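Local coordinates for DUF2235 domain-containing protein (Pseudomonas aeruginosa, PDB 4O5P) that is a type VI secretion phospholipase effector, Tle1, that probably hydrolyses membrane phospholipids through an alpha/beta-hydrolase catalytic domain, at residues 307-312 against 326-331; 349-354 against 365-370; 247-252 against 303-308; 231-236 against 272-277. All blocks are in the same frame, centred on the assembly; numbering follows the deposited sequence.

Contact 1. Residues 307-312 against 326-331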
# COMPACT_ATOMS: atom_id res chain seq x y z
N ARG A 307 -4.21 -1.35 -13.03
CA ARG A 307 -4.37 -2.41 -14.02
C ARG A 307 -3.00 -2.90 -14.46
O ARG A 307 -2.16 -2.10 -14.87
CB ARG A 307 -5.11 -1.82 -15.22
CG ARG A 307 -5.58 -2.82 -16.22
CD ARG A 307 -5.94 -2.12 -17.54
NE ARG A 307 -6.05 -3.14 -18.58
CZ ARG A 307 -7.16 -3.84 -18.80
NH1 ARG A 307 -8.26 -3.60 -18.07
NH2 ARG A 307 -7.17 -4.77 -19.74
N LEU A 308 -2.75 -4.21 -14.35
CA LEU A 308 -1.41 -4.71 -14.69
C LEU A 308 -1.14 -4.45 -16.18
O LEU A 308 -2.08 -4.31 -16.97
CB LEU A 308 -1.28 -6.19 -14.36
CG LEU A 308 -1.31 -6.72 -12.92
CD1 LEU A 308 -1.12 -8.22 -12.94
CD2 LEU A 308 -0.24 -6.11 -12.03
N PRO A 309 0.15 -4.32 -16.56
CA PRO A 309 0.47 -4.04 -17.98
C PRO A 309 -0.10 -5.10 -18.92
O PRO A 309 0.00 -6.30 -18.64
CB PRO A 309 2.00 -4.09 -18.01
CG PRO A 309 2.42 -3.62 -16.67
CD PRO A 309 1.35 -4.19 -15.71
N ASP A 310 -0.71 -4.65 -20.01
CA ASP A 310 -1.21 -5.56 -21.04
C ASP A 310 -0.17 -5.72 -22.14
O ASP A 310 0.42 -4.74 -22.60
CB ASP A 310 -2.53 -5.06 -21.63
CG ASP A 310 -3.74 -5.67 -20.95
OD1 ASP A 310 -3.66 -6.86 -20.55
OD2 ASP A 310 -4.76 -4.98 -20.82
N GLU A 311 0.05 -6.96 -22.53
CA GLU A 311 0.98 -7.27 -23.59
C GLU A 311 0.33 -6.99 -24.94
O GLU A 311 -0.90 -7.07 -25.07
CB GLU A 311 1.42 -8.74 -23.50
CG GLU A 311 2.03 -9.13 -22.15
CD GLU A 311 3.25 -8.29 -21.76
OE1 GLU A 311 3.91 -7.71 -22.66
OE2 GLU A 311 3.54 -8.20 -20.55
N ALA A 312 1.15 -6.64 -25.93
CA ALA A 312 0.65 -6.28 -27.26
C ALA A 312 0.38 -7.50 -28.15
O ALA A 312 0.25 -8.63 -27.68
CB ALA A 312 1.62 -5.33 -27.95
N SER A 326 7.14 -9.89 -24.60
CA SER A 326 6.36 -9.50 -23.42
C SER A 326 7.09 -8.55 -22.46
O SER A 326 8.30 -8.66 -22.26
CB SER A 326 5.90 -10.75 -22.65
OG SER A 326 5.20 -11.65 -23.50
N PHE A 327 6.34 -7.63 -21.87
CA PHE A 327 6.88 -6.71 -20.88
C PHE A 327 6.90 -7.30 -19.46
O PHE A 327 7.88 -7.15 -18.71
CB PHE A 327 6.12 -5.39 -20.93
CG PHE A 327 6.64 -4.37 -19.98
CD1 PHE A 327 7.88 -3.78 -20.18
CD2 PHE A 327 5.88 -3.99 -18.87
CE1 PHE A 327 8.36 -2.83 -19.29
CE2 PHE A 327 6.36 -3.05 -17.97
CZ PHE A 327 7.59 -2.46 -18.18
N LEU A 328 5.82 -8.00 -19.09
CA LEU A 328 5.70 -8.57 -17.74
C LEU A 328 5.61 -10.09 -17.82
O LEU A 328 4.69 -10.62 -18.43
CB LEU A 328 4.44 -8.02 -17.04
CG LEU A 328 4.06 -8.65 -15.70
CD1 LEU A 328 5.13 -8.33 -14.68
CD2 LEU A 328 2.68 -8.13 -15.22
N LYS A 329 6.56 -10.78 -17.20
CA LYS A 329 6.62 -12.25 -17.31
C LYS A 329 5.82 -13.01 -16.25
O LYS A 329 5.44 -14.16 -16.46
CB LYS A 329 8.07 -12.73 -17.23
CG LYS A 329 9.06 -12.06 -18.18
CD LYS A 329 8.65 -12.17 -19.63
CE LYS A 329 9.63 -11.32 -20.48
NZ LYS A 329 9.50 -11.49 -21.97
N ARG A 330 5.57 -12.37 -15.11
CA ARG A 330 5.02 -13.07 -13.95
C ARG A 330 4.63 -12.08 -12.85
O ARG A 330 5.44 -11.26 -12.41
CB ARG A 330 6.06 -14.06 -13.39
CG ARG A 330 5.61 -14.83 -12.13
CD ARG A 330 4.47 -15.80 -12.45
NE ARG A 330 4.14 -16.64 -11.30
CZ ARG A 330 2.99 -17.32 -11.19
NH1 ARG A 330 2.08 -17.23 -12.14
NH2 ARG A 330 2.77 -18.07 -10.13
N CYS A 331 3.38 -12.17 -12.39
CA CYS A 331 2.94 -11.39 -11.24
C CYS A 331 2.20 -12.25 -10.23
O CYS A 331 1.26 -12.98 -10.59
CB CYS A 331 2.06 -10.22 -11.67
SG CYS A 331 1.45 -9.21 -10.27
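Between residues 307-312 and 326-331 the contact is a buried loop-to-loop one, in which the Glu311 carboxylate receives two consecutive backbone N-H groups and apolar side chains close up beside it. Both segments belong to the connection between strands 294-299 and 331-336 in the catalytic domain. The two bonds are short and nearly straight: Phe327 N to Glu311 OE1 is 2.6 Å with an N-H...O angle of 169°, and Leu328 N to Glu311 OE2 is 2.7 Å. Each oxygen is met on its syn side, though both donors are tilted from the carboxylate plane, by 31° at OE1. A bend at chi2 (-57°) curls the glutamate so that its carboxylate faces the 327-328 backbone. OE2 also takes a salt bridge from Arg367, so one carboxylate joins three parts of the chain, and this positive neighbour probably favours its charged form.

Pro309 supplies the apolar link. Its CB lies near the plane of the Phe327 ring, at the edge, 4.0 Å from Phe327 CD2, while its CD is 4.2 Å from Leu328 CD2. Further along, Leu308 CD1 rests 3.8 Å from Cys331 SG.

Helix 238-254 packs against Pro309 and Phe327. Strand 270-280 contacts Leu328 and bonds through its backbone to Phe327, Lys329 and Arg330; strand 370-375 borders Leu308 and Cys331.

Contact 2. Residues 349-354 against 365-370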
# COMPACT_ATOMS: atom_id res chain seq x y z
N ILE A 349 -5.79 -7.57 -8.75
CA ILE A 349 -5.16 -7.49 -10.07
C ILE A 349 -6.08 -8.07 -11.14
O ILE A 349 -5.66 -8.24 -12.29
CB ILE A 349 -3.83 -8.23 -10.11
CG1 ILE A 349 -4.01 -9.69 -9.70
CG2 ILE A 349 -2.78 -7.53 -9.25
CD1 ILE A 349 -2.86 -10.57 -10.10
N ARG A 350 -7.32 -8.37 -10.76
CA ARG A 350 -8.37 -8.77 -11.70
C ARG A 350 -8.84 -7.56 -12.53
O ARG A 350 -8.91 -6.43 -12.03
CB ARG A 350 -9.60 -9.38 -10.98
CG ARG A 350 -10.42 -10.40 -11.82
CD ARG A 350 -11.55 -11.02 -11.01
NE ARG A 350 -12.66 -10.09 -10.78
CZ ARG A 350 -13.54 -10.21 -9.80
NH1 ARG A 350 -13.41 -11.20 -8.93
NH2 ARG A 350 -14.51 -9.33 -9.65
N ARG A 351 -9.16 -7.81 -13.79
CA ARG A 351 -9.59 -6.75 -14.69
C ARG A 351 -10.21 -7.34 -15.97
O ARG A 351 -9.99 -8.51 -16.29
CB ARG A 351 -8.40 -5.85 -15.04
CG ARG A 351 -7.63 -6.31 -16.28
CD ARG A 351 -6.82 -7.58 -16.08
NE ARG A 351 -6.07 -7.89 -17.31
CZ ARG A 351 -6.57 -8.60 -18.32
NH1 ARG A 351 -7.80 -9.08 -18.25
NH2 ARG A 351 -5.84 -8.83 -19.41
N ARG A 352 -10.95 -6.52 -16.70
CA ARG A 352 -11.52 -6.95 -17.97
C ARG A 352 -10.50 -6.80 -19.11
O ARG A 352 -9.69 -5.86 -19.09
CB ARG A 352 -12.77 -6.14 -18.27
CG ARG A 352 -13.79 -6.14 -17.14
CD ARG A 352 -15.05 -5.37 -17.53
NE ARG A 352 -15.72 -6.03 -18.65
CZ ARG A 352 -16.56 -5.44 -19.50
NH1 ARG A 352 -16.84 -4.14 -19.37
NH2 ARG A 352 -17.09 -6.15 -20.49
N ASP A 353 -10.51 -7.73 -20.07
CA ASP A 353 -9.69 -7.57 -21.27
C ASP A 353 -10.02 -6.26 -21.95
O ASP A 353 -11.12 -5.73 -21.79
CB ASP A 353 -9.93 -8.71 -22.28
CG ASP A 353 -9.30 -10.00 -21.84
OD1 ASP A 353 -8.47 -9.98 -20.91
OD2 ASP A 353 -9.63 -11.05 -22.44
N MSE A 354 -9.07 -5.74 -22.72
CA MSE A 354 -9.25 -4.40 -23.28
C MSE A 354 -8.25 -4.15 -24.40
O MSE A 354 -7.18 -3.60 -24.17
CB MSE A 354 -9.06 -3.38 -22.16
CG MSE A 354 -9.10 -1.94 -22.58
SE MSE A 354 -7.84 -0.99 -21.46
CE MSE A 354 -9.15 -0.12 -20.36
N CYS A 365 -11.35 -10.81 -15.19
CA CYS A 365 -10.53 -12.01 -15.06
C CYS A 365 -9.07 -11.63 -14.87
O CYS A 365 -8.72 -10.46 -14.69
CB CYS A 365 -10.66 -12.88 -16.32
SG CYS A 365 -10.05 -12.04 -17.83
N TYR A 366 -8.20 -12.63 -14.94
CA TYR A 366 -6.79 -12.42 -14.66
C TYR A 366 -5.98 -12.61 -15.92
O TYR A 366 -6.13 -13.60 -16.64
CB TYR A 366 -6.32 -13.37 -13.56
CG TYR A 366 -7.02 -13.12 -12.25
CD1 TYR A 366 -8.26 -13.70 -11.98
CD2 TYR A 366 -6.47 -12.26 -11.29
CE1 TYR A 366 -8.92 -13.46 -10.78
CE2 TYR A 366 -7.12 -12.02 -10.09
CZ TYR A 366 -8.34 -12.62 -9.84
OH TYR A 366 -8.97 -12.36 -8.64
N ARG A 367 -5.12 -11.65 -16.18
CA ARG A 367 -4.14 -11.71 -17.26
C ARG A 367 -3.20 -12.92 -17.18
O ARG A 367 -2.81 -13.32 -16.08
CB ARG A 367 -3.31 -10.43 -17.19
CG ARG A 367 -2.45 -10.21 -18.37
CD ARG A 367 -1.02 -10.55 -18.02
NE ARG A 367 -0.16 -9.47 -18.40
CZ ARG A 367 1.13 -9.60 -18.67
NH1 ARG A 367 1.72 -10.79 -18.61
NH2 ARG A 367 1.81 -8.52 -19.00
N LYS A 368 -2.80 -13.48 -18.33
CA LYS A 368 -1.88 -14.62 -18.36
C LYS A 368 -0.67 -14.40 -17.44
O LYS A 368 -0.21 -13.28 -17.26
CB LYS A 368 -1.38 -14.90 -19.80
CG LYS A 368 -0.61 -13.74 -20.45
CD LYS A 368 -0.14 -14.11 -21.86
CE LYS A 368 0.58 -12.94 -22.53
NZ LYS A 368 0.97 -13.22 -23.94
N TRP A 369 -0.18 -15.48 -16.83
CA TRP A 369 1.05 -15.41 -16.02
C TRP A 369 0.91 -14.55 -14.77
O TRP A 369 1.92 -14.19 -14.17
CB TRP A 369 2.23 -14.87 -16.84
CG TRP A 369 2.40 -15.48 -18.21
CD1 TRP A 369 2.00 -16.73 -18.61
CD2 TRP A 369 3.00 -14.86 -19.35
NE1 TRP A 369 2.33 -16.92 -19.94
CE2 TRP A 369 2.95 -15.79 -20.41
CE3 TRP A 369 3.58 -13.60 -19.58
CZ2 TRP A 369 3.44 -15.49 -21.69
CZ3 TRP A 369 4.07 -13.32 -20.84
CH2 TRP A 369 4.00 -14.26 -21.88
N THR A 370 -0.33 -14.22 -14.38
CA THR A 370 -0.56 -13.49 -13.12
C THR A 370 -1.55 -14.25 -12.24
O THR A 370 -2.54 -14.79 -12.73
CB THR A 370 -1.03 -12.05 -13.38
OG1 THR A 370 -2.35 -12.04 -13.93
CG2 THR A 370 -0.08 -11.35 -14.36
O HOH W 1 -4.33 -9.99 -14.12
O HOH W 2 -11.43 -13.45 -8.18
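Cys365 and Arg351 form an antiparallel hydrogen-bonded pair, a beta bridge in the weakly bonded last part of strand 346-353 that is followed by a type II turn at 367-370. Arg351 N donates to Cys365 O over 2.8 Å, in the carbonyl plane, and Cys365 N returns a bond to Arg351 O at 2.9 Å. The sulfur of Cys365 lies 3.7 Å from Arg351 NH1, oblique to a guanidinium whose NH1 and NH2 both grip Asp353 OD1.

At Tyr366 the ring receives Arg350 over one face: CG stands 3.8 Å from the centroid, 21° off the normal, a CH-pi contact. Ile349 CG1 comes instead at the ring edge. Arg350 NH1 and Tyr366 OH share a water, while Arg350 NH2 forms a salt bridge with Glu470 and the Tyr366 hydroxyl bonds to Glu372.

Arg367 passes its backbone over one face of the Arg351 guanidinium, while its own guanidinium reaches away to Glu311. The turn ends at Thr370, whose OG1 and N both bond to Arg367 O. With OG1 between N and the carbonyl carbon (chi1 69°), the hydroxyl faces back into the turn and meets a second water. That water donates to Thr370 OG1 and to Ile349 O, each at 2.9 Å, and accepts from Arg367 N at 2.8 Å.

Contact 3. Residues 247-252 against 303-308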
# COMPACT_ATOMS: atom_id res chain seq x y z
N ALA A 247 5.40 -0.19 -12.93
CA ALA A 247 5.36 -1.10 -14.07
C ALA A 247 4.71 -0.44 -15.29
O ALA A 247 5.26 -0.51 -16.40
CB ALA A 247 4.64 -2.40 -13.71
N ASN A 248 3.56 0.20 -15.09
CA ASN A 248 2.92 0.94 -16.19
C ASN A 248 3.71 2.13 -16.76
O ASN A 248 3.84 2.28 -17.99
CB ASN A 248 1.50 1.37 -15.83
CG ASN A 248 0.51 0.23 -15.94
OD1 ASN A 248 0.46 -0.47 -16.96
ND2 ASN A 248 -0.26 -0.00 -14.88
N TRP A 249 4.22 3.00 -15.89
CA TRP A 249 5.05 4.12 -16.34
C TRP A 249 6.33 3.64 -17.06
O TRP A 249 6.84 4.28 -17.99
CB TRP A 249 5.40 5.04 -15.16
CG TRP A 249 4.19 5.69 -14.54
CD1 TRP A 249 2.87 5.52 -14.90
CD2 TRP A 249 4.18 6.62 -13.43
NE1 TRP A 249 2.06 6.28 -14.09
CE2 TRP A 249 2.83 6.96 -13.18
CE3 TRP A 249 5.18 7.19 -12.64
CZ2 TRP A 249 2.46 7.85 -12.17
CZ3 TRP A 249 4.80 8.09 -11.63
CH2 TRP A 249 3.45 8.40 -11.41
N LEU A 250 6.85 2.50 -16.63
CA LEU A 250 8.05 1.96 -17.25
C LEU A 250 7.69 1.44 -18.64
O LEU A 250 8.43 1.67 -19.61
CB LEU A 250 8.65 0.87 -16.38
CG LEU A 250 9.89 0.18 -16.93
CD1 LEU A 250 11.01 1.19 -17.20
CD2 LEU A 250 10.36 -0.89 -15.96
N GLN A 251 6.55 0.77 -18.73
CA GLN A 251 6.11 0.24 -20.02
C GLN A 251 5.90 1.37 -21.01
O GLN A 251 6.34 1.28 -22.16
CB GLN A 251 4.83 -0.57 -19.88
CG GLN A 251 4.44 -1.25 -21.17
CD GLN A 251 3.08 -1.91 -21.09
OE1 GLN A 251 2.20 -1.47 -20.34
NE2 GLN A 251 2.90 -2.97 -21.89
N GLU A 252 5.23 2.42 -20.55
CA GLU A 252 5.01 3.63 -21.33
C GLU A 252 6.34 4.23 -21.81
O GLU A 252 6.47 4.64 -22.97
CB GLU A 252 4.20 4.65 -20.50
CG GLU A 252 4.91 5.99 -20.29
CD GLU A 252 4.58 6.67 -18.94
OE1 GLU A 252 3.37 6.78 -18.59
OE2 GLU A 252 5.56 7.10 -18.25
N ASP A 303 -4.99 6.19 -10.39
CA ASP A 303 -6.12 6.08 -11.32
C ASP A 303 -5.64 5.51 -12.64
O ASP A 303 -4.65 5.99 -13.20
CB ASP A 303 -6.74 7.45 -11.55
CG ASP A 303 -7.42 7.99 -10.32
OD1 ASP A 303 -8.24 7.26 -9.73
OD2 ASP A 303 -7.13 9.14 -9.93
N ASP A 304 -6.32 4.46 -13.10
CA ASP A 304 -5.98 3.78 -14.35
C ASP A 304 -4.55 3.25 -14.45
O ASP A 304 -4.09 2.88 -15.53
CB ASP A 304 -6.30 4.67 -15.56
CG ASP A 304 -7.78 5.04 -15.62
OD1 ASP A 304 -8.60 4.39 -14.92
OD2 ASP A 304 -8.12 5.96 -16.39
N THR A 305 -3.85 3.17 -13.32
CA THR A 305 -2.50 2.61 -13.30
C THR A 305 -2.36 1.37 -12.40
O THR A 305 -1.28 0.82 -12.24
CB THR A 305 -1.45 3.69 -12.96
OG1 THR A 305 -1.76 4.29 -11.70
CG2 THR A 305 -1.42 4.78 -14.04
N MSE A 306 -3.46 0.92 -11.82
CA MSE A 306 -3.40 -0.30 -11.02
C MSE A 306 -3.51 -1.53 -11.91
O MSE A 306 -3.03 -2.61 -11.58
CB MSE A 306 -4.52 -0.31 -9.98
CG MSE A 306 -4.35 0.79 -8.91
SE MSE A 306 -2.65 0.54 -7.98
CE MSE A 306 -1.62 1.88 -8.94
N ARG A 307 -4.21 -1.35 -13.03
CA ARG A 307 -4.37 -2.41 -14.02
C ARG A 307 -3.00 -2.90 -14.46
O ARG A 307 -2.16 -2.10 -14.87
CB ARG A 307 -5.11 -1.82 -15.22
CG ARG A 307 -5.58 -2.82 -16.22
CD ARG A 307 -5.94 -2.12 -17.54
NE ARG A 307 -6.05 -3.14 -18.58
CZ ARG A 307 -7.16 -3.84 -18.80
NH1 ARG A 307 -8.26 -3.60 -18.07
NH2 ARG A 307 -7.17 -4.77 -19.74
N LEU A 308 -2.75 -4.21 -14.35
CA LEU A 308 -1.41 -4.71 -14.69
C LEU A 308 -1.14 -4.45 -16.18
O LEU A 308 -2.08 -4.31 -16.97
CB LEU A 308 -1.28 -6.19 -14.36
CG LEU A 308 -1.31 -6.72 -12.92
CD1 LEU A 308 -1.12 -8.22 -12.94
CD2 LEU A 308 -0.24 -6.11 -12.03
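Asn248 projects from helix 238-254 toward the 303-308 loop and turns its amide so that both hydrogens of ND2 meet backbone carbonyls, those of Thr305 and Arg307. The two bonds differ in geometry. Asn248 ND2 to Arg307 O is 2.8 Å with an N-H...O angle of 177°; the acceptor lies in the amide plane, and the donor comes nearly along the carbonyl axis. Asn248 ND2 to Thr305 O is 2.9 Å but more bent, at 136°, and although this acceptor too lies close to the amide plane, the donor stands well above the carbonyl plane of Thr305. One flat amide therefore fixes two carbonyls that lie two residues apart, and having both bonds in its plane settles its rotation. The Asn248 CG sits anti to the carbonyl carbon (chi1 -78°), which carries the amide outward from the helix to the loop.

Trp249, the next residue, begins at an angle to the loop, yet its indole swings across until NE1 lies 3.8 Å from Thr305 CG2. The methyl approaches the indole obliquely. The Thr305 hydroxyl bonds to the carbonyl of Trp301, and it is the CG2 methyl that meets the indole. With 176 Å² buried in all, this is a small, largely polar contact that ties a helix surface to a loop of irregular backbone.

Trp249 also packs on helix 139-162 and makes a cation-pi contact with Arg199. Farther along the loop, Leu308 reaches strands 270-280 and 346-353, and Arg307 touches Arg351 of the latter.

Contact 4. Residues 231-236 against 272-277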
# COMPACT_ATOMS: atom_id res chain seq x y z
N LEU A 231 14.05 -7.12 -14.45
CA LEU A 231 13.61 -6.50 -13.20
C LEU A 231 12.83 -7.47 -12.31
O LEU A 231 12.02 -8.25 -12.79
CB LEU A 231 12.73 -5.27 -13.46
CG LEU A 231 13.33 -4.06 -14.17
CD1 LEU A 231 12.49 -2.83 -13.96
CD2 LEU A 231 14.73 -3.80 -13.70
N TYR A 232 13.10 -7.41 -11.01
CA TYR A 232 12.38 -8.17 -10.00
C TYR A 232 11.90 -7.12 -9.00
O TYR A 232 12.71 -6.39 -8.43
CB TYR A 232 13.30 -9.21 -9.36
CG TYR A 232 14.10 -9.94 -10.42
CD1 TYR A 232 15.28 -9.39 -10.92
CD2 TYR A 232 13.64 -11.12 -10.97
CE1 TYR A 232 15.99 -10.02 -11.91
CE2 TYR A 232 14.36 -11.76 -11.98
CZ TYR A 232 15.53 -11.20 -12.44
OH TYR A 232 16.25 -11.82 -13.43
N ILE A 233 10.58 -7.02 -8.84
CA ILE A 233 9.96 -5.89 -8.14
C ILE A 233 9.03 -6.41 -7.05
O ILE A 233 8.17 -7.23 -7.33
CB ILE A 233 9.09 -5.03 -9.11
CG1 ILE A 233 9.85 -4.67 -10.41
CG2 ILE A 233 8.56 -3.78 -8.42
CD1 ILE A 233 10.90 -3.61 -10.25
N TYR A 234 9.21 -5.94 -5.81
CA TYR A 234 8.36 -6.38 -4.70
C TYR A 234 7.68 -5.15 -4.12
O TYR A 234 8.32 -4.11 -3.96
CB TYR A 234 9.19 -7.09 -3.61
CG TYR A 234 10.12 -8.19 -4.12
CD1 TYR A 234 9.61 -9.33 -4.73
CD2 TYR A 234 11.50 -8.08 -3.98
CE1 TYR A 234 10.45 -10.33 -5.19
CE2 TYR A 234 12.35 -9.07 -4.43
CZ TYR A 234 11.82 -10.19 -5.03
OH TYR A 234 12.67 -11.16 -5.50
N GLY A 235 6.39 -5.24 -3.79
CA GLY A 235 5.70 -4.11 -3.19
C GLY A 235 4.69 -4.56 -2.15
O GLY A 235 4.10 -5.64 -2.28
N PHE A 236 4.48 -3.75 -1.12
CA PHE A 236 3.40 -4.07 -0.15
C PHE A 236 2.57 -2.82 0.09
O PHE A 236 3.13 -1.73 0.23
CB PHE A 236 4.00 -4.66 1.15
CG PHE A 236 3.11 -4.60 2.38
CD1 PHE A 236 1.75 -4.92 2.34
CD2 PHE A 236 3.68 -4.28 3.61
CE1 PHE A 236 0.97 -4.87 3.50
CE2 PHE A 236 2.92 -4.25 4.78
CZ PHE A 236 1.57 -4.53 4.72
N ILE A 272 14.29 -4.73 -22.10
CA ILE A 272 13.94 -4.64 -20.69
C ILE A 272 12.65 -5.39 -20.42
O ILE A 272 11.70 -5.34 -21.21
CB ILE A 272 13.80 -3.16 -20.21
CG1 ILE A 272 13.59 -3.07 -18.70
CG2 ILE A 272 12.68 -2.43 -20.99
CD1 ILE A 272 13.63 -1.64 -18.17
N SER A 273 12.62 -6.10 -19.30
CA SER A 273 11.42 -6.81 -18.89
C SER A 273 11.31 -6.84 -17.38
O SER A 273 12.31 -6.81 -16.68
CB SER A 273 11.47 -8.23 -19.43
OG SER A 273 12.47 -8.98 -18.74
N ILE A 274 10.08 -6.89 -16.87
CA ILE A 274 9.86 -7.24 -15.47
C ILE A 274 9.68 -8.76 -15.39
O ILE A 274 8.63 -9.28 -15.72
CB ILE A 274 8.63 -6.50 -14.88
CG1 ILE A 274 8.91 -4.99 -14.78
CG2 ILE A 274 8.28 -7.07 -13.49
CD1 ILE A 274 7.71 -4.13 -14.32
N GLU A 275 10.74 -9.46 -15.00
CA GLU A 275 10.72 -10.92 -14.86
C GLU A 275 9.76 -11.36 -13.76
O GLU A 275 9.19 -12.46 -13.83
CB GLU A 275 12.12 -11.42 -14.52
CG GLU A 275 13.16 -11.21 -15.61
CD GLU A 275 12.79 -11.91 -16.89
OE1 GLU A 275 12.74 -13.16 -16.88
OE2 GLU A 275 12.52 -11.21 -17.89
N PHE A 276 9.58 -10.51 -12.74
CA PHE A 276 8.71 -10.87 -11.61
C PHE A 276 8.18 -9.64 -10.86
O PHE A 276 8.93 -8.76 -10.47
CB PHE A 276 9.46 -11.78 -10.63
CG PHE A 276 8.60 -12.30 -9.50
CD1 PHE A 276 7.83 -13.46 -9.66
CD2 PHE A 276 8.54 -11.63 -8.28
CE1 PHE A 276 7.03 -13.94 -8.62
CE2 PHE A 276 7.75 -12.09 -7.24
CZ PHE A 276 6.99 -13.25 -7.40
N LEU A 277 6.86 -9.59 -10.68
CA LEU A 277 6.23 -8.53 -9.91
C LEU A 277 5.50 -9.19 -8.73
O LEU A 277 4.52 -9.93 -8.92
CB LEU A 277 5.25 -7.76 -10.80
CG LEU A 277 4.46 -6.57 -10.25
CD1 LEU A 277 5.42 -5.44 -9.85
CD2 LEU A 277 3.47 -6.12 -11.31
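Leu231-Phe236 and Ile272-Leu277 are neighbouring parallel strands of the central alpha/beta-hydrolase sheet, interrupted by a beta bulge: the register slips by one residue between the pairs Leu231-Ile274 and Tyr232-Phe276. The short segments 231-236 and 272-274 run at 32° to each other, and the second segment turns a corner at Glu275. Strand 225-236 leads into a GxSxG pattern that includes Gly235 and is consistent with a nucleophile elbow.

Backbone bonds follow this break. Leu231 N donates to Ser273 O at 2.8 Å. At the bulge, Leu231 O is approached by two successive amides, but both bonds are weak: Glu275 N at 2.8 Å with a bent angle of 122°, and Phe276 N at 3.3 Å. Regular pairing resumes where Ile233 N meets Phe276 O at 2.9 Å.

The apolar contacts divide between the two faces. On the one bearing Leu231, Ile233, Ile274 and Leu277, which helix 238-254 covers, Leu277 CD1 lies 3.8 Å from Ile233 CB; Leu277 CG is anti to its backbone N (chi1 -179°), bringing that methyl against Ile233, whose side chain it crosses at a slant. On the other face Phe276 packs on helix 403-416, and the Tyr234 side chain crosses that of Phe276 at about a right angle, its CE1 3.8 Å from Phe276 CE2.

Aromatic and acidic side chains meet at the corner. Tyr232 and Glu275 lie side by side, pointing the same way, while the Tyr232 hydroxyl bonds to His66. Here the aliphatic part of the glutamate does the touching, its CB 3.4 Å from Tyr232 CE2.

How the contacts relate
Contacts 1 and 4 are buried and contacts 2 and 3 partly buried; contact 1, though buried, turns on a carboxylate. Contact 4 is sheet pairing, with backbone bonds and apolar faces; the other three fasten irregular connections around that sheet. Contact 1 shares Arg307 and Leu308 with contact 3, and its 326-331 segment runs beside the 272-277 strand of contact 4, where Arg330 O and Leu277 N lie 2.8 Å apart. Contacts 1 and 2 also meet where Arg307 NH2 approaches Arg352 O at 2.8 Å. Helix 238-254 unites contacts 3 and 4, Leu250 packing on Leu231. Contacts 2 and 4 do not touch, their centres about 17 Å apart.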